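Local coordinates for beta-1,3-1,4-glucanase (Caldicellulosiruptor sp. F32, PDB 4X0V), which probably hydrolyses mixed-linkage beta-1,3-1,4-glucans such as lichenan, as a lichenase of glycoside hydrolase family 5, at residues F94-I99 against K133-I138; I140-M145 against A185-R190; S289-S294 against R330-N335. All blocks are in the same frame, centred on the assembly; numbering follows the deposited sequence.

Overall arrangement
All three contacts belong to one eight-stranded parallel beta/alpha barrel and follow one another along the chain. Contact 1 pairs strands 96-99 and 135-139, the second and third of the barrel. Contact 2 begins just past strand 135-139, joining its loop to the one that leaves strand 181-184; its centre is about 19 Å from that of contact 1, and the two touch where Arg98 makes a weak hydrogen bond to Asn187. Contact 3, centred about 28 Å and 29 Å from the centres of contacts 1 and 2, ties the loops after strands 267-272 and 322-327. Contact 1 thus builds the wall, contact 2 shapes the C-terminal mouth beside the probable acid/base Glu188, and contact 3 joins outlying loops.

Contact 1 (F94-I99 against K133-I138); sequences FNTIRI and KMYVII
Strands 96-99 and 135-138 run side by side in the same direction, their axes 16° apart, and four backbone hydrogen bonds join them. Asn95 O accepts from Tyr135 N, Tyr135 O from Ile97 N (2.9 Å), Ile97 O from Ile137 N (3.2 Å), and Ile137 O from Ile99 N, so bonds pass to and fro in the parallel ladder.

Apolar packing fills the face of Ile97, Ile99 and Val136, toward helices 83-92 and 116-130. Met134 bends at chi3 and brings its CE methyl to Ile97 CG2 at 3.7 Å. Further along, Ile99 CD1 meets Val136 CG1 at 3.9 Å.

The other face is more polar. The amide ND2 of Asn95 comes to the edge of the Tyr135 ring, 3.7 Å from CE2, with amide and ring planes 88° apart; this ND2 and Tyr135 OH are both hydrogen-bonded to Asp46. Thr96 OG1 lies 3.6 Å from Tyr135 CB and bonds to Met47 O. Arg98 stretches out with CG anti to the backbone N (chi1 -174°), resting CG on Ile137 CB at 3.8 Å, while its guanidinium forms salt bridges to Glu184 and Glu326 inside the barrel.

Two neighbouring strands joined through helix 116-130 in this way form a beta-alpha-beta unit of the TIM barrel, here the second and third strands of the family 5 fold.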
loop_
_atom_site.group_PDB
_atom_site.type_symbol
_atom_site.label_atom_id
_atom_site.label_comp_id
_atom_site.label_asym_id
_atom_site.label_seq_id
_atom_site.Cartn_x
_atom_site.Cartn_y
_atom_site.Cartn_z
ATOM N N PHE A 94 1.563 -3.274 -15.472
ATOM C CA PHE A 94 0.981 -3.153 -14.132
ATOM C C PHE A 94 -0.529 -3.229 -14.267
ATOM O O PHE A 94 -1.116 -2.514 -15.069
ATOM C CB PHE A 94 1.374 -1.829 -13.463
ATOM C CG PHE A 94 2.842 -1.685 -13.203
ATOM C CD1 PHE A 94 3.446 -2.349 -12.144
ATOM C CD2 PHE A 94 3.631 -0.902 -14.040
ATOM C CE1 PHE A 94 4.815 -2.219 -11.906
ATOM C CE2 PHE A 94 4.991 -0.772 -13.812
ATOM C CZ PHE A 94 5.584 -1.430 -12.741
ATOM N N ASN A 95 -1.176 -4.115 -13.538
ATOM C CA ASN A 95 -2.619 -4.150 -13.664
ATOM C C ASN A 95 -3.300 -3.481 -12.479
ATOM O O ASN A 95 -4.515 -3.370 -12.438
ATOM C CB ASN A 95 -3.120 -5.569 -13.835
ATOM C CG ASN A 95 -4.448 -5.606 -14.524
ATOM O OD1 ASN A 95 -4.708 -4.784 -15.400
ATOM N ND2 ASN A 95 -5.313 -6.535 -14.126
ATOM N N THR A 96 -2.503 -3.032 -11.517
ATOM C CA THR A 96 -3.023 -2.350 -10.339
ATOM C C THR A 96 -2.286 -1.031 -10.130
ATOM O O THR A 96 -1.102 -0.909 -10.453
ATOM C CB THR A 96 -2.846 -3.206 -9.076
ATOM O OG1 THR A 96 -3.439 -4.490 -9.274
ATOM C CG2 THR A 96 -3.494 -2.542 -7.876
ATOM N N ILE A 97 -2.994 -0.018 -9.649
ATOM C CA ILE A 97 -2.336 1.210 -9.242
ATOM C C ILE A 97 -2.890 1.642 -7.899
ATOM O O ILE A 97 -4.102 1.781 -7.734
ATOM C CB ILE A 97 -2.486 2.335 -10.305
ATOM C CG1 ILE A 97 -2.048 3.685 -9.736
ATOM C CG2 ILE A 97 -3.909 2.436 -10.774
ATOM C CD1 ILE A 97 -2.056 4.798 -10.749
ATOM N N ARG A 98 -1.995 1.860 -6.942
ATOM C CA ARG A 98 -2.399 2.273 -5.603
ATOM C C ARG A 98 -2.245 3.784 -5.572
ATOM O O ARG A 98 -1.172 4.313 -5.916
ATOM C CB ARG A 98 -1.516 1.636 -4.529
ATOM C CG ARG A 98 -1.975 1.900 -3.095
ATOM C CD ARG A 98 -1.131 1.129 -2.076
ATOM N NE ARG A 98 -1.513 1.378 -0.685
ATOM C CZ ARG A 98 -0.678 1.794 0.270
ATOM N NH1 ARG A 98 0.576 2.088 -0.038
ATOM N NH2 ARG A 98 -1.101 1.967 1.522
ATOM N N ILE A 99 -3.329 4.474 -5.200
ATOM C CA ILE A 99 -3.320 5.928 -5.109
ATOM C C ILE A 99 -3.484 6.306 -3.658
ATOM O O ILE A 99 -4.605 6.451 -3.173
ATOM C CB ILE A 99 -4.450 6.545 -5.950
ATOM C CG1 ILE A 99 -4.345 6.059 -7.397
ATOM C CG2 ILE A 99 -4.394 8.061 -5.908
ATOM C CD1 ILE A 99 -5.479 6.491 -8.273
ATOM N N LYS A 133 -9.048 0.067 -17.304
ATOM C CA LYS A 133 -9.526 -1.247 -16.869
ATOM C C LYS A 133 -8.638 -1.863 -15.779
ATOM O O LYS A 133 -8.452 -3.082 -15.719
ATOM C CB LYS A 133 -9.717 -2.174 -18.062
ATOM C CG LYS A 133 -10.901 -1.757 -18.879
ATOM C CD LYS A 133 -11.318 -2.774 -19.907
ATOM C CE LYS A 133 -12.359 -2.148 -20.822
ATOM N NZ LYS A 133 -13.300 -1.272 -20.047
ATOM N N MET A 134 -8.057 -0.991 -14.956
ATOM C CA MET A 134 -7.104 -1.372 -13.906
ATOM C C MET A 134 -7.764 -1.561 -12.553
ATOM O O MET A 134 -8.887 -1.119 -12.337
ATOM C CB MET A 134 -6.017 -0.305 -13.772
ATOM C CG MET A 134 -5.020 -0.267 -14.917
ATOM S SD MET A 134 -3.799 1.025 -14.634
ATOM C CE MET A 134 -2.686 0.183 -13.502
ATOM N N TYR A 135 -7.058 -2.225 -11.645
ATOM C CA TYR A 135 -7.456 -2.249 -10.249
ATOM C C TYR A 135 -6.939 -1.005 -9.545
ATOM O O TYR A 135 -5.788 -0.611 -9.728
ATOM C CB TYR A 135 -6.929 -3.503 -9.573
ATOM C CG TYR A 135 -7.663 -4.747 -10.005
ATOM C CD1 TYR A 135 -8.894 -5.083 -9.432
ATOM C CD2 TYR A 135 -7.147 -5.583 -10.998
ATOM C CE1 TYR A 135 -9.584 -6.217 -9.832
ATOM C CE2 TYR A 135 -7.834 -6.727 -11.401
ATOM C CZ TYR A 135 -9.049 -7.033 -10.815
ATOM O OH TYR A 135 -9.727 -8.158 -11.213
ATOM N N VAL A 136 -7.785 -0.396 -8.721
ATOM C CA VAL A 136 -7.421 0.847 -8.054
ATOM C C VAL A 136 -7.606 0.732 -6.531
ATOM O O VAL A 136 -8.607 0.186 -6.047
ATOM C CB VAL A 136 -8.249 2.023 -8.622
ATOM C CG1 VAL A 136 -7.846 3.344 -7.993
ATOM C CG2 VAL A 136 -8.077 2.101 -10.125
ATOM N N ILE A 137 -6.635 1.263 -5.787
ATOM C CA ILE A 137 -6.662 1.289 -4.322
ATOM C C ILE A 137 -6.584 2.722 -3.805
ATOM O O ILE A 137 -5.682 3.473 -4.176
ATOM C CB ILE A 137 -5.478 0.525 -3.733
ATOM C CG1 ILE A 137 -5.521 -0.943 -4.134
ATOM C CG2 ILE A 137 -5.507 0.612 -2.247
ATOM C CD1 ILE A 137 -4.264 -1.734 -3.753
ATOM N N ILE A 138 -7.531 3.120 -2.967
ATOM C CA ILE A 138 -7.421 4.415 -2.310
ATOM C C ILE A 138 -7.489 4.215 -0.795
ATOM O O ILE A 138 -8.088 3.253 -0.335
ATOM C CB ILE A 138 -8.523 5.393 -2.771
ATOM C CG1 ILE A 138 -9.900 4.865 -2.453
ATOM C CG2 ILE A 138 -8.400 5.700 -4.247
ATOM C CD1 ILE A 138 -10.927 5.847 -2.857
#

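Contact 2 (I140-M145 against A185-R190); sequences IHHDIM and AVNEPR
Asn187 faces His141 at the mouth of the barrel, where the Asn-Glu-Pro sequence of residues 187-189 follows strand 181-184; in family 5 enzymes the glutamate of such a motif is the acid/base, a role Glu188 probably shares. The Asn187 amide lies over one face of the His141 imidazole, the two planes 10° apart and ND2 above the ring centre, although the modelled spacing is too close to be relied on. Asn187 swings its amide away from its own N (chi1 159°), which sets it over the ring, and its OD1 has a weak hydrogen bond from Arg98. His141 ND1 is hydrogen-bonded to Asn139 ND2. With an alanine in place of His141, the Asn187 amide would probably lose the ring across its face, and Asn139 ND2 would lose this partner.

The backbones join through Asn187 N to Ile140 O at 2.7 Å, a bond between the loops that extend the third and fourth strands of the TIM barrel. Beside it, Val186 CA sends a CH...O contact to the same oxygen at 3.2 Å.

Ile144 supplies the apolar part: its CD1 meets Val186 CG2 at 3.8 Å, the two side chains crossing at about a right angle. Arg190 curls back to donate NH1 to Glu188 O at 2.9 Å, the oxygen lying in the guanidinium plane; its NE forms a salt bridge with Glu197. Glu188 OE2 is hydrogen-bonded to His272.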
loop_
_atom_site.group_PDB
_atom_site.type_symbol
_atom_site.label_atom_id
_atom_site.label_comp_id
_atom_site.label_asym_id
_atom_site.label_seq_id
_atom_site.Cartn_x
_atom_site.Cartn_y
_atom_site.Cartn_z
ATOM N N ILE A 140 -6.617 6.058 3.550
ATOM C CA ILE A 140 -6.205 7.148 4.416
ATOM C C ILE A 140 -4.718 6.903 4.689
ATOM O O ILE A 140 -4.350 5.846 5.196
ATOM C CB ILE A 140 -6.979 7.156 5.743
ATOM C CG1 ILE A 140 -8.465 7.374 5.517
ATOM C CG2 ILE A 140 -6.491 8.266 6.645
ATOM C CD1 ILE A 140 -9.245 7.501 6.821
ATOM N N HIS A 141 -3.869 7.868 4.352
ATOM C CA HIS A 141 -2.406 7.679 4.416
ATOM C C HIS A 141 -1.787 8.375 5.629
ATOM O O HIS A 141 -1.827 7.848 6.748
ATOM C CB HIS A 141 -1.720 8.160 3.127
ATOM C CG HIS A 141 -0.462 7.421 2.781
ATOM N ND1 HIS A 141 -0.466 6.149 2.244
ATOM C CD2 HIS A 141 0.841 7.787 2.859
ATOM C CE1 HIS A 141 0.779 5.763 2.022
ATOM N NE2 HIS A 141 1.593 6.735 2.389
ATOM N N HIS A 142 -1.173 9.533 5.393
ATOM C CA HIS A 142 -0.471 10.248 6.454
ATOM C C HIS A 142 -1.386 11.087 7.303
ATOM O O HIS A 142 -1.120 12.266 7.487
ATOM C CB HIS A 142 0.619 11.151 5.881
ATOM C CG HIS A 142 1.747 10.404 5.245
ATOM N ND1 HIS A 142 2.172 9.175 5.696
ATOM C CD2 HIS A 142 2.524 10.702 4.175
ATOM C CE1 HIS A 142 3.176 8.758 4.944
ATOM N NE2 HIS A 142 3.404 9.663 4.011
ATOM N N ASP A 143 -2.445 10.484 7.837
ATOM C CA ASP A 143 -3.354 11.184 8.745
ATOM C C ASP A 143 -3.210 10.594 10.162
ATOM O O ASP A 143 -4.136 10.688 10.979
ATOM C CB ASP A 143 -4.803 11.097 8.251
ATOM C CG ASP A 143 -5.047 11.876 6.942
ATOM O OD1 ASP A 143 -4.297 12.819 6.620
ATOM O OD2 ASP A 143 -6.007 11.560 6.222
ATOM N N ILE A 144 -2.056 9.974 10.438
ATOM C CA ILE A 144 -1.829 9.323 11.720
ATOM C C ILE A 144 -1.335 10.313 12.778
ATOM O O ILE A 144 -0.184 10.737 12.780
ATOM C CB ILE A 144 -0.895 8.153 11.575
ATOM C CG1 ILE A 144 -1.384 7.259 10.441
ATOM C CG2 ILE A 144 -0.909 7.329 12.857
ATOM C CD1 ILE A 144 -2.782 6.757 10.669
ATOM N N MET A 145 -2.243 10.695 13.669
ATOM C CA MET A 145 -2.112 11.957 14.372
ATOM C C MET A 145 -3.256 12.125 15.363
ATOM O O MET A 145 -4.402 11.842 15.037
ATOM C CB MET A 145 -2.208 13.033 13.307
ATOM C CG MET A 145 -1.787 14.399 13.678
ATOM S SD MET A 145 -1.766 15.322 12.122
ATOM C CE MET A 145 -0.802 14.240 11.053
ATOM N N ALA A 185 -8.363 0.609 4.327
ATOM C CA ALA A 185 -8.788 1.372 5.505
ATOM C C ALA A 185 -7.863 2.524 5.831
ATOM O O ALA A 185 -8.291 3.665 5.940
ATOM C CB ALA A 185 -8.915 0.448 6.716
ATOM N N VAL A 186 -6.578 2.208 5.936
ATOM C CA VAL A 186 -5.596 3.178 6.356
ATOM C C VAL A 186 -4.229 2.594 6.060
ATOM O O VAL A 186 -4.068 1.381 5.959
ATOM C CB VAL A 186 -5.767 3.523 7.862
ATOM C CG1 VAL A 186 -5.711 2.262 8.727
ATOM C CG2 VAL A 186 -4.769 4.579 8.329
ATOM N N ASN A 187 -3.260 3.477 5.870
ATOM C CA ASN A 187 -1.885 3.102 5.596
ATOM C C ASN A 187 -1.019 3.163 6.830
ATOM O O ASN A 187 -0.766 4.255 7.357
ATOM C CB ASN A 187 -1.306 4.060 4.545
ATOM C CG ASN A 187 0.204 4.102 4.556
ATOM O OD1 ASN A 187 0.864 3.245 3.978
ATOM N ND2 ASN A 187 0.760 5.125 5.193
ATOM N N GLU A 188 -0.534 2.014 7.277
ATOM C CA GLU A 188 0.420 1.984 8.398
ATOM C C GLU A 188 -0.039 2.703 9.690
ATOM O O GLU A 188 0.637 3.616 10.160
ATOM C CB GLU A 188 1.783 2.570 7.953
ATOM C CG GLU A 188 2.430 1.869 6.754
ATOM C CD GLU A 188 3.834 2.400 6.383
ATOM O OE1 GLU A 188 4.380 3.320 7.049
ATOM O OE2 GLU A 188 4.391 1.897 5.385
ATOM N N PRO A 189 -1.174 2.280 10.278
ATOM C CA PRO A 189 -1.633 2.929 11.509
ATOM C C PRO A 189 -0.751 2.558 12.693
ATOM O O PRO A 189 -0.433 1.380 12.870
ATOM C CB PRO A 189 -3.049 2.371 11.691
ATOM C CG PRO A 189 -3.032 1.072 11.021
ATOM C CD PRO A 189 -2.099 1.217 9.847
ATOM N N ARG A 190 -0.353 3.550 13.484
ATOM C CA ARG A 190 0.601 3.311 14.561
ATOM C C ARG A 190 0.589 4.430 15.591
ATOM O O ARG A 190 -0.039 5.457 15.391
ATOM C CB ARG A 190 2.016 3.176 13.995
ATOM C CG ARG A 190 2.503 4.476 13.396
ATOM C CD ARG A 190 3.660 4.267 12.441
ATOM N NE ARG A 190 4.186 5.539 11.948
ATOM C CZ ARG A 190 3.630 6.219 10.952
ATOM N NH1 ARG A 190 2.553 5.729 10.357
ATOM N NH2 ARG A 190 4.144 7.370 10.548
#

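Contact 3 (S289-S294 against R330-N335); sequences SVSEWS and RDKNGN
Lys332 and Asn335 are the two residues of 330-335 that reach across to 289-294, each grasping a backbone carbonyl there. Ahead of them, Asp331 folds its carboxylate back over the turn: OD1 uses its syn lone pair to accept from Gly334 N at 2.8 Å, an Asx motif that fixes the loop from which the next residue projects.

Lys332 carries most of the contact. Its chain runs extended as far as CE and turns only at the last torsion, so that NZ donates to Val290 O at 3.0 Å, with the donor tilted 22° from the carbonyl plane. Phe279 O and Asn278 O, both from helix 277-280, also accept from NZ. Three carbonyls thus surround the ammonium group of a buried lysine, which would probably help to offset the cost of burying its charge. The aliphatic part lies alongside two serines: Ser289 OG is 3.2 Å from CE, and Ser291 OG stands 3.7 Å from CB.

Gly334, whose N-H is the one held by Asp331, has backbone angles at which a CB would jam against the carbonyl O of Asn333. Last comes Asn335, with CG between its backbone N and carbonyl carbon (chi1 63°), a setting from which both ends of its amide work. OD1 accepts from Lys332 N at 2.9 Å, the donor standing above the carbonyl plane, whereas ND2 reaches across the contact to Ser291 O in a weak bond of 3.3 Å. Ser291 O has another weak partner in Ser338 OG, on helix 336-351.

Asn335 takes the N-cap position of that helix without a capping bond from its side chain. The contact therefore joins the Asx-motif loop leading into helix 336-351 to the loop between helices 277-280 and 298-316, as two neighbouring strand-to-helix connections of the TIM barrel, those after strands 322-327 and 267-272.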
loop_
_atom_site.group_PDB
_atom_site.type_symbol
_atom_site.label_atom_id
_atom_site.label_comp_id
_atom_site.label_asym_id
_atom_site.label_seq_id
_atom_site.Cartn_x
_atom_site.Cartn_y
_atom_site.Cartn_z
ATOM N N SER A 289 24.051 -0.487 5.904
ATOM C CA SER A 289 23.404 -0.532 4.601
ATOM C C SER A 289 24.174 -1.509 3.726
ATOM O O SER A 289 25.341 -1.785 4.001
ATOM C CB SER A 289 23.390 0.841 3.950
ATOM O OG SER A 289 22.970 0.727 2.613
ATOM N N VAL A 290 23.515 -2.083 2.720
ATOM C CA VAL A 290 24.207 -2.881 1.707
ATOM C C VAL A 290 23.734 -2.452 0.325
ATOM O O VAL A 290 22.589 -2.047 0.162
ATOM C CB VAL A 290 23.989 -4.409 1.890
ATOM C CG1 VAL A 290 24.372 -4.837 3.294
ATOM C CG2 VAL A 290 22.565 -4.792 1.640
ATOM N N SER A 291 24.612 -2.541 -0.666
ATOM C CA SER A 291 24.251 -2.170 -2.030
ATOM C C SER A 291 24.079 -3.407 -2.897
ATOM O O SER A 291 23.572 -3.331 -4.025
ATOM C CB SER A 291 25.294 -1.238 -2.657
ATOM O OG SER A 291 25.290 0.038 -2.052
ATOM N N GLU A 292 24.462 -4.555 -2.355
ATOM C CA GLU A 292 24.480 -5.774 -3.142
ATOM C C GLU A 292 23.310 -6.665 -2.804
ATOM O O GLU A 292 22.947 -6.788 -1.649
ATOM C CB GLU A 292 25.781 -6.545 -2.905
ATOM C CG GLU A 292 27.046 -5.786 -3.201
ATOM C CD GLU A 292 28.283 -6.532 -2.719
ATOM O OE1 GLU A 292 28.281 -7.787 -2.773
ATOM O OE2 GLU A 292 29.267 -5.866 -2.318
ATOM N N TRP A 293 22.692 -7.260 -3.812
ATOM C CA TRP A 293 21.667 -8.254 -3.541
ATOM C C TRP A 293 21.792 -9.311 -4.621
ATOM O O TRP A 293 21.811 -8.979 -5.799
ATOM C CB TRP A 293 20.279 -7.602 -3.535
ATOM C CG TRP A 293 19.187 -8.450 -2.971
ATOM C CD1 TRP A 293 18.536 -8.241 -1.794
ATOM C CD2 TRP A 293 18.546 -9.582 -3.585
ATOM N NE1 TRP A 293 17.556 -9.195 -1.609
ATOM C CE2 TRP A 293 17.540 -10.026 -2.697
ATOM C CE3 TRP A 293 18.729 -10.270 -4.791
ATOM C CZ2 TRP A 293 16.740 -11.126 -2.965
ATOM C CZ3 TRP A 293 17.932 -11.364 -5.053
ATOM C CH2 TRP A 293 16.950 -11.781 -4.145
ATOM N N SER A 294 21.882 -10.576 -4.221
ATOM C CA SER A 294 22.024 -11.672 -5.177
ATOM C C SER A 294 21.112 -12.847 -4.827
ATOM O O SER A 294 20.980 -13.233 -3.664
ATOM C CB SER A 294 23.476 -12.149 -5.262
ATOM O OG SER A 294 23.576 -13.305 -6.080
ATOM N N ARG A 330 15.487 1.068 -2.928
ATOM C CA ARG A 330 16.006 2.373 -3.307
ATOM C C ARG A 330 17.286 2.249 -4.117
ATOM O O ARG A 330 18.098 1.347 -3.910
ATOM C CB ARG A 330 16.271 3.240 -2.065
ATOM C CG ARG A 330 17.394 2.743 -1.137
ATOM C CD ARG A 330 17.365 3.514 0.163
ATOM N NE ARG A 330 17.670 4.929 -0.030
ATOM C CZ ARG A 330 17.486 5.860 0.902
ATOM N NH1 ARG A 330 16.956 5.523 2.076
ATOM N NH2 ARG A 330 17.789 7.131 0.650
ATOM N N ASP A 331 17.451 3.150 -5.067
ATOM C CA ASP A 331 18.697 3.198 -5.784
ATOM C C ASP A 331 19.806 3.589 -4.836
ATOM O O ASP A 331 19.711 4.588 -4.126
ATOM C CB ASP A 331 18.662 4.205 -6.923
ATOM C CG ASP A 331 20.039 4.449 -7.495
ATOM O OD1 ASP A 331 20.746 3.446 -7.788
ATOM O OD2 ASP A 331 20.419 5.640 -7.595
ATOM N N LYS A 332 20.841 2.773 -4.804
ATOM C CA LYS A 332 22.036 3.135 -4.084
ATOM C C LYS A 332 23.179 3.259 -5.080
ATOM O O LYS A 332 23.815 2.264 -5.438
ATOM C CB LYS A 332 22.340 2.106 -3.008
ATOM C CG LYS A 332 21.299 2.079 -1.916
ATOM C CD LYS A 332 21.716 1.141 -0.824
ATOM C CE LYS A 332 20.747 1.155 0.333
ATOM N NZ LYS A 332 20.310 -0.216 0.710
ATOM N N ASN A 333 23.408 4.483 -5.545
ATOM C CA ASN A 333 24.483 4.766 -6.479
ATOM C C ASN A 333 24.588 3.833 -7.693
ATOM O O ASN A 333 25.680 3.363 -8.018
ATOM C CB ASN A 333 25.793 4.744 -5.713
ATOM C CG ASN A 333 25.797 5.708 -4.557
ATOM O OD1 ASN A 333 25.342 6.853 -4.681
ATOM N ND2 ASN A 333 26.281 5.246 -3.411
ATOM N N GLY A 334 23.473 3.535 -8.352
ATOM C CA GLY A 334 23.548 2.754 -9.576
ATOM C C GLY A 334 23.613 1.234 -9.416
ATOM O O GLY A 334 24.110 0.532 -10.306
ATOM N N ASN A 335 23.167 0.720 -8.273
ATOM C CA ASN A 335 23.153 -0.722 -8.032
ATOM C C ASN A 335 22.028 -1.458 -8.798
ATOM O O ASN A 335 21.225 -2.198 -8.213
ATOM C CB ASN A 335 23.054 -0.973 -6.535
ATOM C CG ASN A 335 21.772 -0.444 -5.955
ATOM O OD1 ASN A 335 21.119 0.435 -6.543
ATOM N ND2 ASN A 335 21.410 -0.947 -4.783
#